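Local coordinates for protein transcription termination factor FttA (Methanosarcina mazei, PDB 2XR1) that probably terminates transcription genome-wide by cleaving nascent RNA at the exit channel of RNA polymerase and degrading it as a zinc-dependent 5'-3' exonuclease, at residues Arg152-Asn157 and Met300-Leu305. Residues are numbered along the deposited sequence; the frame is centred on the assembly and turned at random.
Sequences REFMRN and MVAKTL
F154 and M155 of helix 152-157 meet A302 and L305 of helix 300-305 where the two helices cross steeply, at -77°, their axes 11.4 Å apart at closest approach. The crossing is probably a domain junction: the first helix, 146-157, follows the strands of the second KH domain in sequence and is probably part of it, the other belongs to the metallo-beta-lactamase domain, and the contact lies away from the dinuclear zinc site. No hydrogen bond joins the segments, and the packing is largely apolar, burying 191 Å² in all. F154 carries most of the contact. A chi1 of 172° sets its ring opposite the backbone N and reaching over to A302 and L305, which lie one turn apart. The far end of the ring settles on A302, with CZ 3.7 Å from the methyl CB and 3.7 Å from the carbonyl O of A302. The side chains of F154 and L305 run past one another in opposite senses, F154 CD2 lying 3.5 Å from L305 CD2. L305 is buried and also touches R273 and V277 of helix 270-290, so this leucine is shared between helices 146-157 and 270-290. M155 adds the second touch on it. Its chain bends at chi2 and chi3, which brings the terminal methyl across the leucine branch point, M155 CE to L305 CG being 3.8 Å.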
# COMPACT_ATOMS: atom_id res chain seq x y z
N ARG B 152 24.39 -15.11 -25.81
CA ARG B 152 25.11 -16.32 -25.47
C ARG B 152 26.57 -16.05 -25.13
O ARG B 152 27.04 -16.56 -24.14
CB ARG B 152 24.99 -17.36 -26.58
CG ARG B 152 23.60 -17.96 -26.61
CD ARG B 152 23.33 -18.72 -27.88
NE ARG B 152 22.00 -19.33 -27.84
CZ ARG B 152 21.59 -20.29 -28.67
NH1 ARG B 152 22.40 -20.78 -29.62
NH2 ARG B 152 20.37 -20.79 -28.54
N GLU B 153 27.25 -15.24 -25.95
CA GLU B 153 28.64 -14.84 -25.68
C GLU B 153 28.77 -14.05 -24.39
O GLU B 153 29.71 -14.25 -23.64
CB GLU B 153 29.23 -14.03 -26.85
CG GLU B 153 30.00 -14.90 -27.86
CD GLU B 153 30.57 -14.10 -29.02
OE1 GLU B 153 29.86 -13.19 -29.52
OE2 GLU B 153 31.73 -14.39 -29.42
N PHE B 154 27.82 -13.15 -24.14
CA PHE B 154 27.79 -12.35 -22.92
C PHE B 154 27.61 -13.20 -21.65
O PHE B 154 28.22 -12.93 -20.62
CB PHE B 154 26.69 -11.28 -23.02
CG PHE B 154 26.46 -10.54 -21.75
CD1 PHE B 154 27.16 -9.37 -21.49
CD2 PHE B 154 25.58 -11.04 -20.79
CE1 PHE B 154 26.97 -8.71 -20.29
CE2 PHE B 154 25.40 -10.39 -19.59
CZ PHE B 154 26.08 -9.22 -19.33
N MET B 155 26.79 -14.24 -21.73
CA MET B 155 26.63 -15.17 -20.61
C MET B 155 27.90 -15.99 -20.31
O MET B 155 28.20 -16.20 -19.15
CB MET B 155 25.49 -16.13 -20.87
CG MET B 155 24.14 -15.47 -20.93
SD MET B 155 23.40 -15.01 -19.35
CE MET B 155 24.07 -13.39 -19.10
N ARG B 156 28.62 -16.44 -21.34
CA ARG B 156 29.93 -17.09 -21.18
C ARG B 156 30.97 -16.16 -20.55
O ARG B 156 31.69 -16.57 -19.66
CB ARG B 156 30.47 -17.58 -22.53
CG ARG B 156 29.82 -18.87 -23.07
CD ARG B 156 30.79 -20.06 -22.97
N ASN B 157 31.04 -14.92 -21.03
CA ASN B 157 31.98 -13.95 -20.49
C ASN B 157 31.75 -13.59 -19.02
O ASN B 157 32.67 -13.06 -18.37
CB ASN B 157 31.96 -12.67 -21.34
CG ASN B 157 32.85 -12.77 -22.60
OD1 ASN B 157 33.89 -13.44 -22.61
ND2 ASN B 157 32.44 -12.08 -23.66
N MET B 300 23.06 -1.23 -17.37
CA MET B 300 21.97 -1.76 -16.57
C MET B 300 21.17 -2.80 -17.29
O MET B 300 20.45 -3.55 -16.66
CB MET B 300 21.05 -0.63 -16.14
CG MET B 300 21.66 0.32 -15.13
SD MET B 300 22.19 -0.54 -13.62
CE MET B 300 23.96 -0.48 -13.78
N VAL B 301 21.25 -2.81 -18.62
CA VAL B 301 20.65 -3.90 -19.41
C VAL B 301 21.51 -5.15 -19.18
O VAL B 301 20.99 -6.21 -18.92
CB VAL B 301 20.57 -3.53 -20.92
CG1 VAL B 301 19.97 -4.67 -21.75
CG2 VAL B 301 19.75 -2.27 -21.09
N ALA B 302 22.82 -5.00 -19.20
CA ALA B 302 23.70 -6.11 -18.87
C ALA B 302 23.41 -6.71 -17.49
O ALA B 302 23.31 -7.95 -17.31
CB ALA B 302 25.15 -5.69 -18.96
N LYS B 303 23.25 -5.83 -16.51
CA LYS B 303 22.97 -6.26 -15.16
C LYS B 303 21.63 -6.99 -15.07
O LYS B 303 21.51 -7.96 -14.33
CB LYS B 303 22.98 -5.07 -14.22
CG LYS B 303 23.06 -5.46 -12.74
CD LYS B 303 23.45 -4.28 -11.86
CE LYS B 303 23.97 -4.73 -10.49
NZ LYS B 303 23.14 -5.80 -9.86
N THR B 304 20.62 -6.52 -15.81
CA THR B 304 19.34 -7.18 -15.81
C THR B 304 19.43 -8.57 -16.43
O THR B 304 18.73 -9.50 -15.98
CB THR B 304 18.31 -6.40 -16.64
OG1 THR B 304 18.13 -5.11 -16.07
CG2 THR B 304 16.98 -7.11 -16.71
N LEU B 305 20.24 -8.71 -17.49
CA LEU B 305 20.36 -9.99 -18.16
C LEU B 305 21.09 -11.00 -17.27
O LEU B 305 20.74 -12.16 -17.26
CB LEU B 305 21.08 -9.81 -19.50
CG LEU B 305 21.39 -11.02 -20.38
CD1 LEU B 305 20.13 -11.75 -20.78
CD2 LEU B 305 22.18 -10.56 -21.61